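Local coordinates for hypothetical protein (Nitrosomonas europaea, PDB 2IN3), which is probably a thioredoxin-fold oxidoreductase of the DsbA family, and may act as a protein disulfide isomerase, at residues A[73-78]-A[193-198]; A[89-94]-A[121-126]; A[101-106]-A[142-147]. All coordinates share one frame; numbering follows the deposited sequence.

Overall arrangement
The three contacts differ in burial and in chemistry. Contact 1 is a surface contact: the end of helix 58-75 meets the loop before helix 198-211 through threonine methyls and one tyrosine ring. Contact 2 is partly buried and aromatic, with a water between two hydroxyls. Contact 3 is buried and purely aliphatic. Contact 2 uses the loop leading into helix 94-106, contact 3 the last turns of that helix, and their centres lie about 20 Å apart. Contacts 1 and 2 touch directly, Pro-78 O lying 3.6 Å from Val-124 CG2, whereas contacts 1 and 3 lie on opposite sides of the chain's centre.

Contact 1. Residues A[73-78]-A[193-198]; sequences ITTGQP and TGYRPI. With EDO (1,2-ethanediol), chain F.
Two backbone groups grip Thr-75 OG1, the hydroxyl of the residue that carries most of this contact on the side of helix 58-75. It accepts from Gln-77 N at 3.1 Å along a nearly straight N-H path (163°), which defines an ST turn, and it donates to the carbonyl of Val-71. With chi1 at 73° the hydroxyl lies between the backbone N and the carbonyl carbon, and the methyl is turned outward to the other segment. Thr-75 CG2 sits 3.7 Å from Tyr-195 CE1 and equally near CZ and OH, placing the methyl at the phenol end; its approach is oblique to the ring. Thr-74 CG2 approaches Tyr-195 CE2 at 4.2 Å, while the hydroxyl of Thr-74 is bonded to Ser-70 O. Tyr-195 also meets the ring of Trp-20, which lies within a probable thioredoxin-type CxxC at the start of helix 19-35, and touches Phe-24 of that helix. At the far end of the loop a 1,2-ethanediol, probably from the crystallisation liquor, hydrogen-bonds through O2 to Thr-193 O at 3.1 Å and to Thr-193 OG1. No hydrogen bond links the two segments: the hydroxyls of Thr-74 and Thr-75 are engaged within their own helix and the turn that follows it, and the join is van der Waals contact of threonine methyls with the tyrosine ring and its phenol oxygen.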
loop_
_atom_site.group_PDB
_atom_site.type_symbol
_atom_site.label_atom_id
_atom_site.label_comp_id
_atom_site.label_asym_id
_atom_site.label_seq_id
_atom_site.Cartn_x
_atom_site.Cartn_y
_atom_site.Cartn_z
ATOM N N ILE A 73 8.830 16.865 -2.202
ATOM C CA ILE A 73 10.038 17.471 -2.761
ATOM C C ILE A 73 11.101 16.442 -3.141
ATOM O O ILE A 73 11.888 16.683 -4.050
ATOM C CB ILE A 73 10.603 18.590 -1.893
ATOM C CG1 ILE A 73 11.168 18.068 -0.582
ATOM C CG2 ILE A 73 9.549 19.715 -1.688
ATOM C CD1 ILE A 73 11.927 19.181 0.169
ATOM N N THR A 74 11.080 15.273 -2.497
ATOM C CA THR A 74 12.040 14.201 -2.769
ATOM C C THR A 74 11.684 13.396 -4.026
ATOM O O THR A 74 12.573 13.019 -4.817
ATOM C CB THR A 74 12.115 13.222 -1.563
ATOM O OG1 THR A 74 12.568 13.942 -0.405
ATOM C CG2 THR A 74 13.072 12.013 -1.843
ATOM N N THR A 75 10.398 13.159 -4.213
ATOM C CA THR A 75 9.919 12.235 -5.242
ATOM C C THR A 75 9.088 12.896 -6.334
ATOM O O THR A 75 8.843 12.288 -7.395
ATOM C CB THR A 75 9.041 11.074 -4.648
ATOM O OG1 THR A 75 7.751 11.575 -4.249
ATOM C CG2 THR A 75 9.754 10.399 -3.462
ATOM N N GLY A 76 8.597 14.103 -6.067
ATOM C CA GLY A 76 7.695 14.728 -7.014
ATOM C C GLY A 76 6.256 14.236 -6.993
ATOM O O GLY A 76 5.446 14.751 -7.767
ATOM N N GLN A 77 5.914 13.266 -6.127
ATOM C CA GLN A 77 4.540 12.748 -6.061
ATOM C C GLN A 77 3.623 13.848 -5.524
ATOM O O GLN A 77 4.034 14.596 -4.650
ATOM C CB GLN A 77 4.435 11.488 -5.208
ATOM C CG GLN A 77 5.012 10.241 -5.881
ATOM C CD GLN A 77 4.118 9.753 -7.018
ATOM O OE1 GLN A 77 4.192 10.254 -8.125
ATOM N NE2 GLN A 77 3.304 8.754 -6.749
ATOM N N PRO A 78 2.425 14.006 -6.124
ATOM C CA PRO A 78 1.583 15.172 -5.795
ATOM C C PRO A 78 0.828 15.019 -4.451
ATOM O O PRO A 78 0.468 13.909 -4.050
ATOM C CB PRO A 78 0.599 15.221 -6.975
ATOM C CG PRO A 78 0.464 13.745 -7.381
ATOM C CD PRO A 78 1.831 13.166 -7.192
ATOM N N THR A 193 13.319 -1.608 4.256
ATOM C CA THR A 193 12.246 -1.262 5.207
ATOM C C THR A 193 11.931 0.220 5.261
ATOM O O THR A 193 11.824 0.792 6.357
ATOM C CB THR A 193 12.560 -1.654 6.651
ATOM O OG1 THR A 193 13.751 -0.974 7.051
ATOM C CG2 THR A 193 12.738 -3.140 6.786
ATOM N N GLY A 194 11.778 0.842 4.101
ATOM C CA GLY A 194 11.591 2.278 3.997
ATOM C C GLY A 194 11.769 2.633 2.542
ATOM O O GLY A 194 12.225 1.797 1.753
ATOM N N TYR A 195 11.372 3.850 2.180
ATOM C CA TYR A 195 11.591 4.359 0.818
ATOM C C TYR A 195 13.085 4.303 0.470
ATOM O O TYR A 195 13.933 4.727 1.264
ATOM C CB TYR A 195 11.128 5.825 0.706
ATOM C CG TYR A 195 11.536 6.494 -0.609
ATOM C CD1 TYR A 195 10.713 6.420 -1.756
ATOM C CD2 TYR A 195 12.735 7.182 -0.708
ATOM C CE1 TYR A 195 11.118 7.022 -2.977
ATOM C CE2 TYR A 195 13.126 7.799 -1.893
ATOM C CZ TYR A 195 12.321 7.705 -3.022
ATOM O OH TYR A 195 12.760 8.331 -4.169
ATOM N N ARG A 196 13.407 3.784 -0.710
ATOM C CA ARG A 196 14.769 3.966 -1.272
ATOM C C ARG A 196 14.575 4.167 -2.773
ATOM O O ARG A 196 13.569 3.706 -3.333
ATOM C CB ARG A 196 15.687 2.746 -0.978
ATOM C CG ARG A 196 16.062 2.558 0.523
ATOM C CD ARG A 196 17.073 1.421 0.788
ATOM N NE ARG A 196 18.442 1.862 0.457
ATOM C CZ ARG A 196 19.535 1.090 0.436
ATOM N NH1 ARG A 196 20.705 1.623 0.095
ATOM N NH2 ARG A 196 19.480 -0.202 0.762
ATOM N N PRO A 197 15.513 4.861 -3.435
ATOM C CA PRO A 197 15.434 5.038 -4.896
ATOM C C PRO A 197 15.541 3.729 -5.682
ATOM O O PRO A 197 16.059 2.730 -5.166
ATOM C CB PRO A 197 16.618 5.961 -5.208
ATOM C CG PRO A 197 16.947 6.629 -3.899
ATOM C CD PRO A 197 16.647 5.603 -2.850
ATOM N N ILE A 198 15.036 3.746 -6.908
ATOM C CA ILE A 198 15.032 2.565 -7.795
ATOM C C ILE A 198 16.441 1.966 -8.002
ATOM O O ILE A 198 16.585 0.740 -8.121
ATOM C CB ILE A 198 14.308 2.886 -9.151
ATOM C CG1 ILE A 198 14.033 1.654 -10.005
ATOM C CG2 ILE A 198 15.090 3.879 -10.004
ATOM C CD1 ILE A 198 13.145 0.621 -9.377
HETATM C C1 EDO F . 15.135 4.442 7.496
HETATM O O1 EDO F . 14.272 4.905 6.445
HETATM C C2 EDO F . 14.574 3.134 8.078
HETATM O O2 EDO F . 14.537 2.113 7.057
#

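Contact 2. Residues A[89-94]-A[121-126]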
loop_
_atom_site.group_PDB
_atom_site.type_symbol
_atom_site.label_atom_id
_atom_site.label_comp_id
_atom_site.label_asym_id
_atom_site.label_seq_id
_atom_site.Cartn_x
_atom_site.Cartn_y
_atom_site.Cartn_z
ATOM N N PHE A 89 -11.069 14.942 11.163
ATOM C CA PHE A 89 -10.697 13.820 10.329
ATOM C C PHE A 89 -10.175 12.680 11.197
ATOM O O PHE A 89 -9.377 12.904 12.120
ATOM C CB PHE A 89 -9.642 14.222 9.287
ATOM C CG PHE A 89 -9.268 13.108 8.370
ATOM C CD1 PHE A 89 -10.142 12.700 7.358
ATOM C CD2 PHE A 89 -8.066 12.428 8.546
ATOM C CE1 PHE A 89 -9.806 11.643 6.514
ATOM C CE2 PHE A 89 -7.715 11.371 7.716
ATOM C CZ PHE A 89 -8.577 10.976 6.697
ATOM N N ILE A 90 -10.641 11.469 10.901
ATOM C CA ILE A 90 -10.246 10.277 11.639
ATOM C C ILE A 90 -9.338 9.439 10.732
ATOM O O ILE A 90 -9.743 9.007 9.647
ATOM C CB ILE A 90 -11.470 9.471 12.133
ATOM C CG1 ILE A 90 -12.317 10.331 13.092
ATOM C CG2 ILE A 90 -11.034 8.156 12.800
ATOM C CD1 ILE A 90 -13.539 9.634 13.640
ATOM N N TYR A 91 -8.112 9.222 11.185
ATOM C CA TYR A 91 -7.085 8.577 10.376
ATOM C C TYR A 91 -7.150 7.029 10.491
ATOM O O TYR A 91 -6.217 6.386 10.999
ATOM C CB TYR A 91 -5.702 9.142 10.759
ATOM C CG TYR A 91 -4.730 9.159 9.604
ATOM C CD1 TYR A 91 -4.439 10.347 8.926
ATOM C CD2 TYR A 91 -4.124 7.979 9.163
ATOM C CE1 TYR A 91 -3.555 10.361 7.850
ATOM C CE2 TYR A 91 -3.246 7.980 8.075
ATOM C CZ TYR A 91 -2.971 9.168 7.431
ATOM O OH TYR A 91 -2.112 9.149 6.370
ATOM N N ASP A 92 -8.261 6.451 10.019
ATOM C CA ASP A 92 -8.491 5.003 10.066
ATOM C C ASP A 92 -8.005 4.314 8.797
ATOM O O ASP A 92 -8.639 4.417 7.733
ATOM C CB ASP A 92 -9.973 4.678 10.304
ATOM C CG ASP A 92 -10.236 3.169 10.428
ATOM O OD1 ASP A 92 -9.269 2.387 10.619
ATOM O OD2 ASP A 92 -11.419 2.749 10.345
ATOM N N THR A 93 -6.882 3.612 8.902
ATOM C CA THR A 93 -6.257 3.006 7.730
ATOM C C THR A 93 -6.813 1.608 7.378
ATOM O O THR A 93 -6.530 1.082 6.300
ATOM C CB THR A 93 -4.715 2.940 7.866
ATOM O OG1 THR A 93 -4.382 2.115 8.975
ATOM C CG2 THR A 93 -4.080 4.334 8.128
ATOM N N GLU A 94 -7.629 1.018 8.243
ATOM C CA GLU A 94 -8.068 -0.357 8.010
ATOM C C GLU A 94 -8.981 -0.569 6.793
ATOM O O GLU A 94 -8.798 -1.560 6.061
ATOM C CB GLU A 94 -8.654 -1.003 9.291
ATOM C CG GLU A 94 -8.949 -2.491 9.180
ATOM C CD GLU A 94 -10.311 -2.778 8.575
ATOM O OE1 GLU A 94 -11.138 -1.842 8.550
ATOM O OE2 GLU A 94 -10.568 -3.931 8.141
ATOM N N ALA A 121 -6.575 9.335 -4.608
ATOM C CA ALA A 121 -7.859 9.870 -4.192
ATOM C C ALA A 121 -7.715 10.555 -2.838
ATOM O O ALA A 121 -8.388 11.545 -2.565
ATOM C CB ALA A 121 -8.903 8.785 -4.137
ATOM N N PHE A 122 -6.872 9.976 -1.989
ATOM C CA PHE A 122 -6.602 10.518 -0.681
ATOM C C PHE A 122 -5.667 11.746 -0.724
ATOM O O PHE A 122 -6.059 12.847 -0.307
ATOM C CB PHE A 122 -6.010 9.424 0.203
ATOM C CG PHE A 122 -5.708 9.876 1.614
ATOM C CD1 PHE A 122 -6.716 10.421 2.423
ATOM C CD2 PHE A 122 -4.449 9.715 2.139
ATOM C CE1 PHE A 122 -6.442 10.821 3.739
ATOM C CE2 PHE A 122 -4.158 10.117 3.451
ATOM C CZ PHE A 122 -5.152 10.676 4.243
ATOM N N TYR A 123 -4.452 11.563 -1.236
ATOM C CA TYR A 123 -3.450 12.641 -1.176
ATOM C C TYR A 123 -3.751 13.829 -2.080
ATOM O O TYR A 123 -3.495 14.991 -1.707
ATOM C CB TYR A 123 -2.050 12.098 -1.424
ATOM C CG TYR A 123 -1.602 11.184 -0.304
ATOM C CD1 TYR A 123 -1.497 11.669 1.004
ATOM C CD2 TYR A 123 -1.300 9.838 -0.537
ATOM C CE1 TYR A 123 -1.103 10.842 2.052
ATOM C CE2 TYR A 123 -0.909 8.986 0.526
ATOM C CZ TYR A 123 -0.794 9.531 1.805
ATOM O OH TYR A 123 -0.441 8.745 2.851
ATOM N N VAL A 124 -4.327 13.552 -3.246
ATOM C CA VAL A 124 -4.634 14.601 -4.214
ATOM C C VAL A 124 -6.104 14.952 -4.137
ATOM O O VAL A 124 -6.453 16.123 -4.004
ATOM C CB VAL A 124 -4.231 14.171 -5.653
ATOM C CG1 VAL A 124 -4.516 15.286 -6.693
ATOM C CG2 VAL A 124 -2.737 13.745 -5.676
ATOM N N GLY A 125 -6.961 13.936 -4.189
ATOM C CA GLY A 125 -8.405 14.163 -4.239
ATOM C C GLY A 125 -8.968 14.650 -2.911
ATOM O O GLY A 125 -10.057 15.216 -2.873
ATOM N N GLN A 126 -8.227 14.413 -1.818
ATOM C CA GLN A 126 -8.696 14.705 -0.449
ATOM C C GLN A 126 -9.963 13.934 -0.112
ATOM O O GLN A 126 -10.856 14.435 0.601
ATOM C CB GLN A 126 -8.893 16.212 -0.252
ATOM C CG GLN A 126 -7.633 16.990 -0.524
ATOM C CD GLN A 126 -7.682 18.406 -0.038
ATOM O OE1 GLN A 126 -8.617 19.130 -0.333
ATOM N NE2 GLN A 126 -6.663 18.816 0.701
HETATM O O HOH W 1 -0.007 10.170 5.227
#
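Phe-122 directs an edge of its ring at the face of Tyr-91 in an offset edge-to-face pair, with centroids 5.9 Å apart and planes at 83°. Phe-89 meets the Phe-122 ring at another part of its rim: Phe-89 CZ lies 3.7 Å from Phe-122 CE1, near the Phe-122 plane. The phenol oxygen takes a third place on that rim, Tyr-91 OH standing 3.7 Å from Phe-122 CE2. Behind the rim, Phe-122 CD2 rests 3.5 Å above the plane of the Tyr-123 ring, over its centre, so the two consecutive aromatics of the helix pack on each other. Phe-122 extends its ring toward the 89-94 loop with CG anti to the backbone N (chi1 -179°). A water joins the tyrosines: it donates to Tyr-91 OH at 2.6 Å and accepts from Tyr-123 OH at 2.8 Å. Tyr-91 OH also bonds to Met-17 O, so this oxygen is held from two sources and the rotation of its hydroxyl is probably fixed. Tyr-91 is itself the centre of an inverse gamma turn, after which Asp-92 OD1 accepts from Glu-94 N at 3.2 Å, a capping bond at the start of helix 94-106. The contact thus joins that helix's entry loop to the end of helix 111-123, while Tyr-123 packs onward against Trp-22, Trp-68 and Phe-79, near a putative thioredoxin-type CxxC site.

Contact 3. Residues A[101-106]-A[142-147]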
loop_
_atom_site.group_PDB
_atom_site.type_symbol
_atom_site.label_atom_id
_atom_site.label_comp_id
_atom_site.label_asym_id
_atom_site.label_seq_id
_atom_site.Cartn_x
_atom_site.Cartn_y
_atom_site.Cartn_z
ATOM N N VAL A 101 -7.271 -5.868 -0.101
ATOM C CA VAL A 101 -7.397 -7.309 0.140
ATOM C C VAL A 101 -8.567 -7.840 -0.689
ATOM O O VAL A 101 -8.438 -8.880 -1.339
ATOM C CB VAL A 101 -7.612 -7.654 1.651
ATOM C CG1 VAL A 101 -7.988 -9.157 1.848
ATOM C CG2 VAL A 101 -6.350 -7.292 2.445
ATOM N N SER A 102 -9.694 -7.122 -0.656
ATOM C CA SER A 102 -10.877 -7.480 -1.422
ATOM C C SER A 102 -10.621 -7.625 -2.928
ATOM O O SER A 102 -11.063 -8.603 -3.537
ATOM C CB SER A 102 -12.007 -6.460 -1.210
ATOM O OG SER A 102 -12.447 -6.437 0.144
ATOM N N VAL A 103 -9.914 -6.656 -3.514
ATOM C CA VAL A 103 -9.603 -6.695 -4.938
ATOM C C VAL A 103 -8.656 -7.877 -5.241
ATOM O O VAL A 103 -8.759 -8.520 -6.292
ATOM C CB VAL A 103 -9.002 -5.345 -5.401
ATOM C CG1 VAL A 103 -8.423 -5.459 -6.828
ATOM C CG2 VAL A 103 -10.074 -4.228 -5.306
ATOM N N SER A 104 -7.771 -8.196 -4.306
ATOM C CA SER A 104 -6.908 -9.372 -4.463
ATOM C C SER A 104 -7.705 -10.688 -4.603
ATOM O O SER A 104 -7.226 -11.613 -5.261
ATOM C CB SER A 104 -5.869 -9.480 -3.332
ATOM O OG SER A 104 -6.447 -10.045 -2.164
ATOM N N LEU A 105 -8.894 -10.763 -3.989
ATOM C CA LEU A 105 -9.781 -11.932 -4.067
ATOM C C LEU A 105 -10.618 -11.924 -5.355
ATOM O O LEU A 105 -11.045 -12.987 -5.852
ATOM C CB LEU A 105 -10.730 -11.940 -2.854
ATOM C CG LEU A 105 -10.044 -11.930 -1.473
ATOM C CD1 LEU A 105 -11.003 -11.847 -0.306
ATOM C CD2 LEU A 105 -9.172 -13.148 -1.345
ATOM N N ILE A 106 -10.880 -10.728 -5.863
ATOM C CA ILE A 106 -11.694 -10.549 -7.062
ATOM C C ILE A 106 -10.866 -10.619 -8.359
ATOM O O ILE A 106 -11.165 -11.428 -9.253
ATOM C CB ILE A 106 -12.491 -9.205 -7.024
ATOM C CG1 ILE A 106 -13.382 -9.165 -5.776
ATOM C CG2 ILE A 106 -13.354 -9.059 -8.314
ATOM C CD1 ILE A 106 -14.010 -7.809 -5.521
ATOM N N LEU A 142 -11.906 0.935 -12.204
ATOM C CA LEU A 142 -10.984 -0.118 -12.645
ATOM C C LEU A 142 -11.695 -1.346 -13.250
ATOM O O LEU A 142 -11.064 -2.367 -13.533
ATOM C CB LEU A 142 -10.103 -0.538 -11.479
ATOM C CG LEU A 142 -9.056 0.549 -11.217
ATOM C CD1 LEU A 142 -8.431 0.296 -9.867
ATOM C CD2 LEU A 142 -8.012 0.539 -12.309
ATOM N N GLY A 143 -12.996 -1.241 -13.436
ATOM C CA GLY A 143 -13.738 -2.300 -14.120
ATOM C C GLY A 143 -14.269 -3.368 -13.176
ATOM O O GLY A 143 -14.775 -4.400 -13.626
ATOM N N ILE A 144 -14.202 -3.108 -11.875
ATOM C CA ILE A 144 -14.772 -4.017 -10.883
ATOM C C ILE A 144 -16.151 -3.511 -10.451
ATOM O O ILE A 144 -16.243 -2.482 -9.772
ATOM C CB ILE A 144 -13.860 -4.162 -9.661
ATOM C CG1 ILE A 144 -12.465 -4.601 -10.104
ATOM C CG2 ILE A 144 -14.467 -5.163 -8.673
ATOM C CD1 ILE A 144 -11.430 -4.632 -8.995
ATOM N N PRO A 145 -17.236 -4.234 -10.845
ATOM C CA PRO A 145 -18.592 -3.802 -10.501
ATOM C C PRO A 145 -18.817 -3.782 -8.996
ATOM O O PRO A 145 -18.267 -4.608 -8.289
ATOM C CB PRO A 145 -19.497 -4.871 -11.149
ATOM C CG PRO A 145 -18.636 -5.581 -12.137
ATOM C CD PRO A 145 -17.232 -5.481 -11.632
ATOM N N GLU A 146 -19.647 -2.849 -8.539
ATOM C CA GLU A 146 -19.982 -2.677 -7.135
ATOM C C GLU A 146 -20.659 -3.926 -6.563
ATOM O O GLU A 146 -20.556 -4.233 -5.356
ATOM C CB GLU A 146 -20.925 -1.486 -7.066
ATOM C CG GLU A 146 -21.457 -1.096 -5.702
ATOM C CD GLU A 146 -22.224 0.235 -5.761
ATOM O OE1 GLU A 146 -21.772 1.170 -6.469
ATOM O OE2 GLU A 146 -23.264 0.352 -5.087
ATOM N N SER A 147 -21.376 -4.635 -7.438
ATOM C CA SER A 147 -22.005 -5.895 -7.068
ATOM C C SER A 147 -20.996 -7.014 -6.731
ATOM O O SER A 147 -21.358 -7.981 -6.040
ATOM C CB SER A 147 -22.983 -6.362 -8.193
ATOM O OG SER A 147 -22.150 -6.693 -9.363
#
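A Schellman motif closes helix 132-141, and the residue just beyond it, Ile-144, packs both of its branches onto Val-103 and Ile-106 of helix 94-106. Gly-143, with phi at +90°, is the C-prime residue of that motif, and Pro-145 already stands at the N-cap position of helix 146-154. The connection between the two helices is therefore very short, and Ile-144 is its buried residue. Ile-144 CD1 reaches both methyls of Val-103, 3.8 Å from Val-103 CG1 and 4.0 Å from CG2. Its other branch serves the next turn: Ile-144 CG2 lies 4.1 Å from Ile-106 CG2 and as close to Ile-106 CD1. With chi1 at -55° CG2 of Ile-144 is anti to the backbone N, and an extended chi2 (174°) carries CD1 away from it, so the two methyls meet residues three positions apart. The nearest CA atoms across the contact, those of Ile-106 and Ile-144, are 8.2 Å apart. Glu-107 and Lys-110 also touch Ile-144, and Phe-114 of helix 111-123 packs on Val-103. The contact lies within the helical insertion between strands 40-45 and 179-184, a feature that sets DsbA-like proteins apart from plain thioredoxins.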